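Local coordinates for lipolytic protein G-D-S-L family (Veillonella parvula DSM 2008, PDB 4RW0) that probably hydrolyses ester bonds as a lipase or acylhydrolase of the SGNH hydrolase clan, at residues V36-Y41 and E180-L185; S12-Y17 and R23-I28; K94-A99 and K132-E137; V123-N128 and D144-L149. All coordinates share one frame; numbering follows the deposited sequence.

Contact 1 (V36-Y41 and E180-L185); sequences VNFTNY and EVFTRL. With NA (sodium ion), chain D.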
loop_
_atom_site.group_PDB
_atom_site.type_symbol
_atom_site.label_atom_id
_atom_site.label_comp_id
_atom_site.label_asym_id
_atom_site.label_seq_id
_atom_site.Cartn_x
_atom_site.Cartn_y
_atom_site.Cartn_z
ATOM N N VAL A 36 15.050 10.651 3.160
ATOM C CA VAL A 36 14.415 9.355 2.919
ATOM C C VAL A 36 14.177 9.289 1.398
ATOM O O VAL A 36 13.597 10.270 0.788
ATOM C CB VAL A 36 13.144 9.195 3.721
ATOM C CG1 VAL A 36 12.491 7.871 3.419
ATOM C CG2 VAL A 36 13.419 9.336 5.215
ATOM N N ASN A 37 14.752 8.222 0.773
ATOM C CA ASN A 37 14.591 7.972 -0.659
ATOM C C ASN A 37 13.687 6.810 -0.914
ATOM O O ASN A 37 13.886 5.720 -0.360
ATOM C CB ASN A 37 15.952 7.736 -1.334
ATOM C CG ASN A 37 16.897 8.957 -1.193
ATOM O OD1 ASN A 37 18.074 8.799 -0.881
ATOM N ND2 ASN A 37 16.368 10.161 -1.361
ATOM N N PHE A 38 12.655 7.041 -1.707
ATOM C CA PHE A 38 11.603 6.047 -1.978
ATOM C C PHE A 38 11.890 5.502 -3.392
ATOM O O PHE A 38 12.097 6.274 -4.344
ATOM C CB PHE A 38 10.198 6.641 -1.947
ATOM C CG PHE A 38 9.747 7.118 -0.575
ATOM C CD1 PHE A 38 10.236 8.314 -0.064
ATOM C CD2 PHE A 38 8.888 6.382 0.178
ATOM C CE1 PHE A 38 9.829 8.776 1.170
ATOM C CE2 PHE A 38 8.491 6.822 1.417
ATOM C CZ PHE A 38 8.939 8.030 1.904
ATOM N N THR A 39 11.864 4.175 -3.537
ATOM C CA THR A 39 11.852 3.553 -4.840
ATOM C C THR A 39 10.539 2.825 -5.033
ATOM O O THR A 39 10.139 1.984 -4.212
ATOM C CB THR A 39 13.052 2.606 -5.016
ATOM O OG1 THR A 39 14.223 3.310 -4.707
ATOM C CG2 THR A 39 13.106 2.089 -6.437
ATOM N N ASN A 40 9.854 3.122 -6.138
ATOM C CA ASN A 40 8.559 2.546 -6.423
ATOM C C ASN A 40 8.634 1.305 -7.309
ATOM O O ASN A 40 8.947 1.414 -8.439
ATOM C CB ASN A 40 7.684 3.573 -7.088
ATOM C CG ASN A 40 6.202 3.332 -6.879
ATOM O OD1 ASN A 40 5.729 2.195 -6.816
ATOM N ND2 ASN A 40 5.417 4.465 -6.820
ATOM N N TYR A 41 8.306 0.151 -6.762
ATOM C CA TYR A 41 8.213 -1.131 -7.502
ATOM C C TYR A 41 6.785 -1.508 -7.810
ATOM O O TYR A 41 6.457 -2.628 -8.230
ATOM C CB TYR A 41 8.922 -2.233 -6.698
ATOM C CG TYR A 41 10.384 -2.166 -6.658
ATOM C CD1 TYR A 41 11.035 -1.294 -5.823
ATOM C CD2 TYR A 41 11.176 -3.023 -7.449
ATOM C CE1 TYR A 41 12.413 -1.222 -5.794
ATOM C CE2 TYR A 41 12.587 -2.970 -7.423
ATOM C CZ TYR A 41 13.191 -2.084 -6.586
ATOM O OH TYR A 41 14.530 -1.898 -6.531
ATOM N N GLU A 180 2.496 10.564 8.210
ATOM C CA GLU A 180 2.386 10.472 9.643
ATOM C C GLU A 180 3.253 9.311 10.142
ATOM O O GLU A 180 3.765 9.394 11.236
ATOM C CB GLU A 180 0.975 10.256 10.093
ATOM C CG GLU A 180 0.013 11.414 9.797
ATOM C CD GLU A 180 -1.466 11.044 10.163
ATOM O OE1 GLU A 180 -1.679 10.267 11.120
ATOM O OE2 GLU A 180 -2.428 11.478 9.458
ATOM N N VAL A 181 3.467 8.283 9.319
ATOM C CA VAL A 181 4.335 7.125 9.695
ATOM C C VAL A 181 5.729 7.360 9.252
ATOM O O VAL A 181 6.671 7.257 10.061
ATOM C CB VAL A 181 3.800 5.852 9.040
ATOM C CG1 VAL A 181 4.850 4.711 9.020
ATOM C CG2 VAL A 181 2.533 5.416 9.713
ATOM N N PHE A 182 5.933 7.769 7.985
ATOM C CA PHE A 182 7.286 7.874 7.439
ATOM C C PHE A 182 8.142 8.932 8.096
ATOM O O PHE A 182 9.372 8.805 8.140
ATOM C CB PHE A 182 7.324 8.151 5.914
ATOM C CG PHE A 182 6.709 7.074 5.055
ATOM C CD1 PHE A 182 6.872 5.719 5.347
ATOM C CD2 PHE A 182 6.044 7.417 3.908
ATOM C CE1 PHE A 182 6.326 4.747 4.508
ATOM C CE2 PHE A 182 5.468 6.450 3.083
ATOM C CZ PHE A 182 5.616 5.115 3.399
ATOM N N THR A 183 7.518 10.014 8.532
ATOM C CA THR A 183 8.229 11.116 9.155
ATOM C C THR A 183 8.795 10.751 10.536
ATOM O O THR A 183 9.760 11.340 10.993
ATOM C CB THR A 183 7.293 12.356 9.245
ATOM O OG1 THR A 183 7.059 12.831 7.915
ATOM C CG2 THR A 183 7.956 13.427 9.912
ATOM N N ARG A 184 8.197 9.796 11.200
ATOM C CA ARG A 184 8.611 9.421 12.520
ATOM C C ARG A 184 9.639 8.276 12.502
ATOM O O ARG A 184 10.032 7.807 13.553
ATOM C CB ARG A 184 7.384 8.974 13.325
ATOM C CG ARG A 184 6.399 10.055 13.779
ATOM C CD ARG A 184 5.279 9.358 14.576
ATOM N NE ARG A 184 4.220 10.233 15.101
ATOM C CZ ARG A 184 4.140 10.691 16.358
ATOM N NH1 ARG A 184 5.074 10.398 17.262
ATOM N NH2 ARG A 184 3.118 11.469 16.713
ATOM N N LEU A 185 10.040 7.790 11.330
ATOM C CA LEU A 185 11.086 6.770 11.249
ATOM C C LEU A 185 12.446 7.467 11.394
ATOM O O LEU A 185 13.319 6.919 12.067
ATOM C CB LEU A 185 11.048 5.983 9.925
ATOM C CG LEU A 185 9.709 5.384 9.506
ATOM C CD1 LEU A 185 9.838 4.815 8.096
ATOM C CD2 LEU A 185 9.219 4.308 10.449
HETATM NA NA NA D . 13.437 12.261 -0.416
#
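Phe38 turns the edge of its ring toward the face of Phe182 in a T-shaped (edge-to-face) pair. CE2 of Phe38 stands 3.4 Å above the plane of the Phe182 ring, displaced from its centre toward the rim, and Phe182 CG lies at the edge of the Phe38 ring, near its plane. The ring centroids are 5.0 Å apart and the planes make 64°. The closest atoms, Phe38 CE2 and Phe182 CE2, meet at 3.5 Å; the cross-contact is carbon against carbon, with no hydrogen bond between the segments. Phe182 leaves its helix with CG beside the backbone N (chi1 -62°), which aims the ring at the strand. A serine in place of Phe182 would probably deprive the Phe38 edge of the face it meets and open a gap between the last helix and the strand. Nearby, the Val36 carbonyl O binds the sodium ion at 2.3 Å, and the backbone oxygens of Asp30 and Ile33 are its other protein ligands. The pair joins the outermost strand 36-40 of the parallel sheet to the C-terminal end of helix 168-182. Both rings touch Ile6 of the neighbouring strand 4-10 and Cys29 of helix 25-32, while Phe182 also reaches Ile143 of strand 141-143.

Contact 2 (S12-Y17 and R23-I28); sequences SITRGY and RGWVEI
The indole of Trp25 reaches the backbone of Ile13 from a first torsion that sets CG between the backbone N and the carbonyl carbon (chi1 67°). NE1 donates to Ile13 O at 3.0 Å. The N-H...O angle of 132° shows a bent bond, although the oxygen lies close to the indole plane. Thr14 crosses the indole obliquely, and Val26 CG2 rests over the centre of one indole face, also touching Thr14 O at 3.6 Å. Glu27 is bent at chi2 (75°), bringing its carboxylate toward two waters: one donates to Thr14 O and Glu27 OE1 and accepts from Val26 N, and a second joins Arg15 O to Glu27 OE2. ND2 of Asn40 donates to both Glu27 OE2 and Thr14 O. The CA atoms of Gly16 and Gly24 are 4.3 Å apart, and a CB on either would press on the other; Gly16, with positive phi, would also crowd the preceding carbonyl. A leucine in place of Trp25 would probably leave Ile13 O without this donor and Val26 CG2 without its flat support. Direct and water-mediated bonds thus satisfy backbone groups of the short helix beginning at Ser12, the GDS serine, whose bond to His165 is consistent with the serine-histidine pair of SGNH hydrolases.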
loop_
_atom_site.group_PDB
_atom_site.type_symbol
_atom_site.label_atom_id
_atom_site.label_comp_id
_atom_site.label_asym_id
_atom_site.label_seq_id
_atom_site.Cartn_x
_atom_site.Cartn_y
_atom_site.Cartn_z
ATOM N N SER A 12 -1.395 -0.704 -8.960
ATOM C CA SER A 12 -1.469 0.626 -9.607
ATOM C C SER A 12 -1.743 1.753 -8.640
ATOM O O SER A 12 -1.397 2.885 -8.901
ATOM C CB SER A 12 -2.493 0.553 -10.714
ATOM O OG SER A 12 -3.692 0.292 -10.049
ATOM N N ILE A 13 -2.257 1.435 -7.455
ATOM C CA ILE A 13 -2.569 2.455 -6.459
ATOM C C ILE A 13 -1.306 2.806 -5.674
ATOM O O ILE A 13 -1.199 3.868 -5.088
ATOM C CB ILE A 13 -3.732 1.982 -5.540
ATOM C CG1 ILE A 13 -5.032 1.916 -6.342
ATOM C CG2 ILE A 13 -3.944 2.917 -4.367
ATOM C CD1 ILE A 13 -6.196 1.286 -5.605
ATOM N N THR A 14 -0.321 1.924 -5.654
ATOM C CA THR A 14 0.983 2.297 -5.186
ATOM C C THR A 14 1.831 2.967 -6.333
ATOM O O THR A 14 2.634 3.888 -6.094
ATOM C CB THR A 14 1.695 1.045 -4.652
ATOM O OG1 THR A 14 1.039 0.644 -3.444
ATOM C CG2 THR A 14 3.170 1.287 -4.415
ATOM N N ARG A 15 1.702 2.464 -7.545
ATOM C CA ARG A 15 2.461 3.033 -8.712
ATOM C C ARG A 15 1.999 4.512 -8.944
ATOM O O ARG A 15 2.802 5.373 -9.243
ATOM C CB ARG A 15 2.188 2.243 -9.969
ATOM C CG ARG A 15 3.276 2.271 -11.011
ATOM C CD ARG A 15 3.076 3.384 -11.983
ATOM N NE ARG A 15 1.917 3.243 -12.880
ATOM C CZ ARG A 15 1.416 4.278 -13.572
ATOM N NH1 ARG A 15 1.952 5.496 -13.498
ATOM N NH2 ARG A 15 0.345 4.137 -14.323
ATOM N N GLY A 16 0.729 4.796 -8.745
ATOM C CA GLY A 16 0.164 6.132 -9.010
ATOM C C GLY A 16 -0.583 6.331 -10.332
ATOM O O GLY A 16 -0.391 7.323 -11.012
ATOM N N TYR A 17 -1.407 5.357 -10.688
ATOM C CA TYR A 17 -2.228 5.409 -11.830
ATOM C C TYR A 17 -3.417 6.279 -11.419
ATOM O O TYR A 17 -4.085 6.003 -10.357
ATOM C CB TYR A 17 -2.728 4.003 -12.217
ATOM C CG TYR A 17 -3.630 3.941 -13.434
ATOM C CD1 TYR A 17 -3.103 3.768 -14.706
ATOM C CD2 TYR A 17 -4.996 4.035 -13.306
ATOM C CE1 TYR A 17 -3.933 3.702 -15.816
ATOM C CE2 TYR A 17 -5.840 3.995 -14.410
ATOM C CZ TYR A 17 -5.292 3.822 -15.650
ATOM O OH TYR A 17 -6.094 3.793 -16.740
ATOM N N ARG A 23 3.001 13.013 -8.791
ATOM C CA ARG A 23 1.793 13.256 -8.056
ATOM C C ARG A 23 1.074 12.069 -7.465
ATOM O O ARG A 23 0.025 12.204 -6.831
ATOM C CB ARG A 23 0.856 14.064 -8.940
ATOM C CG ARG A 23 1.355 15.496 -9.044
ATOM C CD ARG A 23 0.676 16.361 -10.087
ATOM N NE ARG A 23 1.327 17.669 -10.084
ATOM C CZ ARG A 23 0.707 18.829 -9.896
ATOM N NH1 ARG A 23 -0.606 18.871 -9.722
ATOM N NH2 ARG A 23 1.408 19.955 -9.895
ATOM N N GLY A 24 1.611 10.911 -7.656
ATOM C CA GLY A 24 1.228 9.719 -6.898
ATOM C C GLY A 24 1.704 9.894 -5.485
ATOM O O GLY A 24 2.654 10.668 -5.203
ATOM N N TRP A 25 1.112 9.191 -4.538
ATOM C CA TRP A 25 1.458 9.416 -3.150
ATOM C C TRP A 25 2.884 9.093 -2.771
ATOM O O TRP A 25 3.477 9.741 -1.920
ATOM C CB TRP A 25 0.495 8.699 -2.177
ATOM C CG TRP A 25 0.534 7.168 -2.177
ATOM C CD1 TRP A 25 -0.162 6.314 -3.000
ATOM C CD2 TRP A 25 1.378 6.347 -1.373
ATOM N NE1 TRP A 25 0.208 4.986 -2.717
ATOM C CE2 TRP A 25 1.151 5.000 -1.731
ATOM C CE3 TRP A 25 2.305 6.618 -0.391
ATOM C CZ2 TRP A 25 1.776 3.936 -1.068
ATOM C CZ3 TRP A 25 2.952 5.591 0.211
ATOM C CH2 TRP A 25 2.690 4.248 -0.135
ATOM N N VAL A 26 3.473 8.102 -3.416
ATOM C CA VAL A 26 4.883 7.772 -3.096
ATOM C C VAL A 26 5.817 8.893 -3.466
ATOM O O VAL A 26 6.718 9.287 -2.705
ATOM C CB VAL A 26 5.313 6.437 -3.790
ATOM C CG1 VAL A 26 6.807 6.132 -3.565
ATOM C CG2 VAL A 26 4.450 5.288 -3.292
ATOM N N GLU A 27 5.508 9.471 -4.585
ATOM C CA GLU A 27 6.352 10.491 -5.041
ATOM C C GLU A 27 6.233 11.797 -4.271
ATOM O O GLU A 27 7.228 12.487 -4.053
ATOM C CB GLU A 27 6.111 10.660 -6.543
ATOM C CG GLU A 27 6.756 9.571 -7.406
ATOM C CD GLU A 27 6.025 8.230 -7.378
ATOM O OE1 GLU A 27 4.785 8.215 -7.216
ATOM O OE2 GLU A 27 6.695 7.181 -7.523
ATOM N N ILE A 28 5.016 12.116 -3.853
ATOM C CA ILE A 28 4.761 13.230 -2.922
ATOM C C ILE A 28 5.573 13.021 -1.648
ATOM O O ILE A 28 6.248 13.939 -1.163
ATOM C CB ILE A 28 3.224 13.388 -2.635
ATOM C CG1 ILE A 28 2.536 13.830 -3.920
ATOM C CG2 ILE A 28 3.031 14.444 -1.592
ATOM C CD1 ILE A 28 1.023 13.848 -3.841
HETATM O O HOH W 1 2.554 6.795 -5.968
HETATM O O HOH W 2 5.390 5.877 -9.874
#

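Contact 3 (K94-A99 and K132-E137); sequences KAIELA and KAYAAE
Ile96 and Tyr134 form an apolar helix-to-helix contact, joining helix 85-100 to helix 120-138 where the two lie side by side against the parallel sheet. The packing is sparse and depends almost wholly on one aromatic side chain. CG2 of Ile96 meets CE1 of Tyr134 at 3.9 Å, approaching the ring obliquely, and the two side chains run past each other in opposite directions. Tyr134 spans the gap because its CG points away from the backbone N (chi1 -177°), carrying the ring out from its own helix; the nearest CA atoms, those of Ile96 and Ala135, remain 9.9 Å apart. In fold terms the helices belong to successive beta-alpha-beta crossovers: helix 85-100 links strands 69-73 and 104-108, and helix 120-138 links strand 104-108 to the edge strand 141-143. Ile96 faces inward, where it also packs on Leu72 of strand 69-73, and Ile140 touches both Ile96 and Tyr134. Toward solvent the character changes. Glu97, extended beyond CG, crosses the tyrosine at about a right angle, with its carboxylate plane 53° from the ring. Its methylene CG is 3.9 Å from Tyr134 OH, and its OE2 stands 4.0 Å from that hydroxyl, so the touch is one of packing at an exposed margin. Tyr89 and Val93, earlier on helix 85-100, also touch the side chain of Tyr134.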
loop_
_atom_site.group_PDB
_atom_site.type_symbol
_atom_site.label_atom_id
_atom_site.label_comp_id
_atom_site.label_asym_id
_atom_site.label_seq_id
_atom_site.Cartn_x
_atom_site.Cartn_y
_atom_site.Cartn_z
ATOM N N LYS A 94 2.324 -13.972 3.665
ATOM C CA LYS A 94 3.498 -14.540 3.007
ATOM C C LYS A 94 4.428 -13.468 2.477
ATOM O O LYS A 94 5.631 -13.459 2.709
ATOM C CB LYS A 94 3.043 -15.418 1.857
ATOM C CG LYS A 94 2.781 -16.824 2.342
ATOM C CD LYS A 94 1.851 -17.654 1.441
ATOM C CE LYS A 94 2.317 -17.852 0.005
ATOM N NZ LYS A 94 1.375 -18.752 -0.729
ATOM N N ALA A 95 3.833 -12.471 1.865
ATOM C CA ALA A 95 4.622 -11.324 1.409
ATOM C C ALA A 95 5.310 -10.608 2.548
ATOM O O ALA A 95 6.501 -10.247 2.423
ATOM C CB ALA A 95 3.735 -10.388 0.613
ATOM N N ILE A 96 4.592 -10.438 3.662
ATOM C CA ILE A 96 5.115 -9.726 4.797
ATOM C C ILE A 96 6.263 -10.489 5.437
ATOM O O ILE A 96 7.292 -9.905 5.812
ATOM C CB ILE A 96 3.992 -9.453 5.839
ATOM C CG1 ILE A 96 2.928 -8.476 5.312
ATOM C CG2 ILE A 96 4.565 -8.970 7.156
ATOM C CD1 ILE A 96 1.608 -8.512 6.077
ATOM N N GLU A 97 6.116 -11.806 5.515
ATOM C CA GLU A 97 7.217 -12.690 6.092
ATOM C C GLU A 97 8.438 -12.673 5.212
ATOM O O GLU A 97 9.566 -12.510 5.699
ATOM C CB GLU A 97 6.711 -14.105 6.259
ATOM C CG GLU A 97 5.604 -14.194 7.297
ATOM C CD GLU A 97 4.914 -15.574 7.371
ATOM O OE1 GLU A 97 5.021 -16.422 6.423
ATOM O OE2 GLU A 97 4.232 -15.785 8.406
ATOM N N LEU A 98 8.220 -12.714 3.900
ATOM C CA LEU A 98 9.336 -12.604 2.975
ATOM C C LEU A 98 10.035 -11.273 3.069
ATOM O O LEU A 98 11.247 -11.203 3.298
ATOM C CB LEU A 98 8.854 -12.887 1.550
ATOM C CG LEU A 98 9.900 -12.646 0.462
ATOM C CD1 LEU A 98 11.103 -13.593 0.670
ATOM C CD2 LEU A 98 9.265 -12.761 -0.929
ATOM N N ALA A 99 9.282 -10.152 2.971
ATOM C CA ALA A 99 9.928 -8.852 3.041
ATOM C C ALA A 99 10.654 -8.620 4.358
ATOM O O ALA A 99 11.687 -7.940 4.402
ATOM C CB ALA A 99 8.856 -7.745 2.785
ATOM N N LYS A 132 -4.706 -5.381 10.434
ATOM C CA LYS A 132 -4.453 -4.576 11.641
ATOM C C LYS A 132 -4.152 -5.498 12.844
ATOM O O LYS A 132 -3.299 -5.178 13.662
ATOM C CB LYS A 132 -5.628 -3.689 12.026
ATOM C CG LYS A 132 -5.954 -2.623 11.045
ATOM C CD LYS A 132 -7.056 -1.733 11.569
ATOM C CE LYS A 132 -8.184 -1.630 10.590
ATOM N NZ LYS A 132 -9.006 -0.437 10.914
ATOM N N ALA A 133 -4.840 -6.612 12.910
ATOM C CA ALA A 133 -4.642 -7.578 14.028
ATOM C C ALA A 133 -3.267 -8.217 13.945
ATOM O O ALA A 133 -2.527 -8.262 14.930
ATOM C CB ALA A 133 -5.722 -8.624 14.001
ATOM N N TYR A 134 -2.875 -8.627 12.748
ATOM C CA TYR A 134 -1.514 -9.161 12.538
ATOM C C TYR A 134 -0.433 -8.141 12.905
ATOM O O TYR A 134 0.570 -8.479 13.524
ATOM C CB TYR A 134 -1.392 -9.670 11.064
ATOM C CG TYR A 134 -0.065 -10.308 10.710
ATOM C CD1 TYR A 134 1.024 -9.541 10.359
ATOM C CD2 TYR A 134 0.093 -11.681 10.768
ATOM C CE1 TYR A 134 2.240 -10.125 10.062
ATOM C CE2 TYR A 134 1.309 -12.275 10.521
ATOM C CZ TYR A 134 2.378 -11.512 10.143
ATOM O OH TYR A 134 3.559 -12.135 9.863
ATOM N N ALA A 135 -0.592 -6.886 12.484
ATOM C CA ALA A 135 0.420 -5.906 12.691
ATOM C C ALA A 135 0.552 -5.571 14.171
ATOM O O ALA A 135 1.643 -5.277 14.645
ATOM C CB ALA A 135 0.059 -4.639 11.954
ATOM N N ALA A 136 -0.579 -5.494 14.864
ATOM C CA ALA A 136 -0.554 -5.221 16.318
ATOM C C ALA A 136 0.225 -6.355 17.029
ATOM O O ALA A 136 1.120 -6.106 17.819
ATOM C CB ALA A 136 -1.978 -5.104 16.865
ATOM N N GLU A 137 -0.081 -7.583 16.661
ATOM C CA GLU A 137 0.592 -8.762 17.225
ATOM C C GLU A 137 2.105 -8.749 17.009
ATOM O O GLU A 137 2.880 -9.082 17.910
ATOM C CB GLU A 137 -0.040 -10.024 16.651
ATOM C CG GLU A 137 0.855 -11.247 16.633
ATOM C CD GLU A 137 0.468 -12.286 17.663
ATOM O OE1 GLU A 137 0.314 -13.471 17.270
ATOM O OE2 GLU A 137 0.318 -11.916 18.857
#

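Contact 4 (V123-N128 and D144-L149); sequences VVREVN and DFYTTL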
loop_
_atom_site.group_PDB
_atom_site.type_symbol
_atom_site.label_atom_id
_atom_site.label_comp_id
_atom_site.label_asym_id
_atom_site.label_seq_id
_atom_site.Cartn_x
_atom_site.Cartn_y
_atom_site.Cartn_z
ATOM N N VAL A 123 -15.173 -7.452 1.460
ATOM C CA VAL A 123 -13.973 -8.322 1.445
ATOM C C VAL A 123 -12.728 -7.493 1.818
ATOM O O VAL A 123 -11.905 -7.875 2.688
ATOM C CB VAL A 123 -13.780 -8.956 0.079
ATOM C CG1 VAL A 123 -12.611 -9.922 0.122
ATOM C CG2 VAL A 123 -15.034 -9.687 -0.386
ATOM N N VAL A 124 -12.654 -6.276 1.248
ATOM C CA VAL A 124 -11.550 -5.339 1.535
ATOM C C VAL A 124 -11.498 -5.041 3.027
ATOM O O VAL A 124 -10.457 -5.072 3.683
ATOM C CB VAL A 124 -11.710 -3.978 0.738
ATOM C CG1 VAL A 124 -10.712 -2.945 1.210
ATOM C CG2 VAL A 124 -11.491 -4.175 -0.724
ATOM N N ARG A 125 -12.669 -4.772 3.588
ATOM C CA ARG A 125 -12.738 -4.481 4.990
ATOM C C ARG A 125 -12.299 -5.626 5.848
ATOM O O ARG A 125 -11.644 -5.373 6.861
ATOM C CB ARG A 125 -14.148 -3.994 5.397
ATOM C CG ARG A 125 -14.402 -2.584 4.839
ATOM C CD ARG A 125 -15.833 -2.121 4.876
ATOM N NE ARG A 125 -16.363 -2.267 6.201
ATOM C CZ ARG A 125 -17.672 -2.291 6.491
ATOM N NH1 ARG A 125 -18.627 -2.118 5.543
ATOM N NH2 ARG A 125 -18.030 -2.487 7.757
ATOM N N GLU A 126 -12.683 -6.834 5.483
ATOM C CA GLU A 126 -12.292 -8.059 6.238
ATOM C C GLU A 126 -10.799 -8.261 6.179
ATOM O O GLU A 126 -10.175 -8.535 7.183
ATOM C CB GLU A 126 -12.965 -9.328 5.645
ATOM C CG GLU A 126 -14.470 -9.487 5.871
ATOM C CD GLU A 126 -15.172 -10.544 4.983
ATOM O OE1 GLU A 126 -14.517 -11.381 4.320
ATOM O OE2 GLU A 126 -16.420 -10.522 4.940
ATOM N N VAL A 127 -10.194 -8.088 4.991
ATOM C CA VAL A 127 -8.726 -8.167 4.857
ATOM C C VAL A 127 -8.110 -7.153 5.765
ATOM O O VAL A 127 -7.208 -7.479 6.534
ATOM C CB VAL A 127 -8.267 -7.942 3.375
ATOM C CG1 VAL A 127 -6.782 -7.744 3.253
ATOM C CG2 VAL A 127 -8.714 -9.083 2.518
ATOM N N ASN A 128 -8.598 -5.902 5.733
ATOM C CA ASN A 128 -7.906 -4.873 6.472
ATOM C C ASN A 128 -8.001 -5.067 7.984
ATOM O O ASN A 128 -7.050 -4.778 8.708
ATOM C CB ASN A 128 -8.373 -3.454 6.090
ATOM C CG ASN A 128 -7.913 -3.009 4.723
ATOM O OD1 ASN A 128 -7.007 -3.587 4.147
ATOM N ND2 ASN A 128 -8.576 -1.974 4.187
ATOM N N ASP A 144 -3.268 3.430 7.324
ATOM C CA ASP A 144 -4.698 3.160 7.063
ATOM C C ASP A 144 -5.210 4.084 5.995
ATOM O O ASP A 144 -5.943 5.066 6.294
ATOM C CB ASP A 144 -5.554 3.311 8.350
ATOM C CG ASP A 144 -7.024 2.916 8.146
ATOM O OD1 ASP A 144 -7.468 2.452 7.070
ATOM O OD2 ASP A 144 -7.802 3.083 9.096
ATOM N N PHE A 145 -4.869 3.795 4.731
ATOM C CA PHE A 145 -5.375 4.615 3.646
ATOM C C PHE A 145 -6.871 4.504 3.490
ATOM O O PHE A 145 -7.546 5.445 3.022
ATOM C CB PHE A 145 -4.711 4.227 2.341
ATOM C CG PHE A 145 -3.217 4.469 2.286
ATOM C CD1 PHE A 145 -2.688 5.768 2.222
ATOM C CD2 PHE A 145 -2.326 3.393 2.211
ATOM C CE1 PHE A 145 -1.338 5.979 2.091
ATOM C CE2 PHE A 145 -0.970 3.609 2.081
ATOM C CZ PHE A 145 -0.461 4.913 2.024
ATOM N N TYR A 146 -7.405 3.322 3.809
ATOM C CA TYR A 146 -8.800 3.047 3.596
ATOM C C TYR A 146 -9.658 4.141 4.299
ATOM O O TYR A 146 -10.549 4.731 3.675
ATOM C CB TYR A 146 -9.224 1.667 4.193
ATOM C CG TYR A 146 -10.704 1.366 3.991
ATOM C CD1 TYR A 146 -11.678 1.860 4.851
ATOM C CD2 TYR A 146 -11.127 0.613 2.927
ATOM C CE1 TYR A 146 -13.032 1.639 4.625
ATOM C CE2 TYR A 146 -12.450 0.401 2.695
ATOM C CZ TYR A 146 -13.411 0.900 3.563
ATOM O OH TYR A 146 -14.739 0.634 3.225
ATOM N N THR A 147 -9.336 4.404 5.552
ATOM C CA THR A 147 -10.121 5.334 6.367
ATOM C C THR A 147 -10.004 6.771 5.868
ATOM O O THR A 147 -10.985 7.513 5.776
ATOM C CB THR A 147 -9.727 5.223 7.823
ATOM O OG1 THR A 147 -9.982 3.896 8.248
ATOM C CG2 THR A 147 -10.618 6.149 8.711
ATOM N N THR A 148 -8.807 7.143 5.461
ATOM C CA THR A 148 -8.565 8.450 4.893
ATOM C C THR A 148 -9.442 8.804 3.734
ATOM O O THR A 148 -10.064 9.861 3.718
ATOM C CB THR A 148 -7.050 8.561 4.487
ATOM O OG1 THR A 148 -6.242 8.332 5.619
ATOM C CG2 THR A 148 -6.756 9.894 3.980
ATOM N N LEU A 149 -9.532 7.952 2.738
ATOM C CA LEU A 149 -10.366 8.239 1.623
ATOM C C LEU A 149 -11.862 7.985 1.877
ATOM O O LEU A 149 -12.712 8.660 1.253
ATOM C CB LEU A 149 -9.920 7.469 0.396
ATOM C CG LEU A 149 -8.491 7.919 -0.095
ATOM C CD1 LEU A 149 -8.279 7.558 -1.545
ATOM C CD2 LEU A 149 -8.238 9.432 0.006
#
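A chi1 of 179° sends the ring of Tyr146 out from the first turn of its helix and across to Val124, Arg125 and Asn128, while Arg125, with CG beside the backbone N (chi1 -71°) and CD extended, lays CG and CD beside the phenol end; the bend at chi3 only redirects the guanidinium. CD of Arg125 is 3.4 Å from Tyr146 OH, and CG of Arg125 is 3.8 Å from Tyr146 CZ. It is thus the aliphatic part of the arginine that does the touching, with the guanidinium plane turned 43° from the ring. Along one side of the ring, Val124 CG1 approaches Tyr146 CD2 to 4.0 Å. At the base, Asn128 ND2 packs 3.7 Å from Tyr146 CB, its amide steeply inclined to the ring. That nitrogen is hydrogen-bonded to Glu110 O and the Tyr146 hydroxyl to Asp121 OD2, so each is held by a partner outside the two segments. Asp144 starts the tyrosine's helix as an N-cap: its OD1 accepts from Thr147 N at 3.1 Å, from above the carboxylate plane. The axes of the two helical segments come no nearer than 12.0 Å. The arrangement belongs to an alpha-beta-alpha succession of the SGNH hydrolase fold, in which helix 120-138 leads through strand 141-143 into helix 145-154.

Contact 2 is the buried member of the set and the most polar, relying on an indole-to-carbonyl bond and waters. Contacts 1, 3 and 4 are partly buried: contact 1 is a pair of rings, whereas contacts 3 and 4 each set a single tyrosine against aliphatic and polar chains and run out to exposed Glu97 and Arg125 at their margins. Contact 1 ties an edge strand to the last helix; contacts 3 and 4 share helix 120-138, which contact 3 joins to a neighbouring helix and contact 4 to the helix after strand 141-143. Contacts 1 and 2 meet directly through Asn40. Contacts 2 and 4 touch through Trp25 CH2 and Phe145 CZ, 3.9 Å apart.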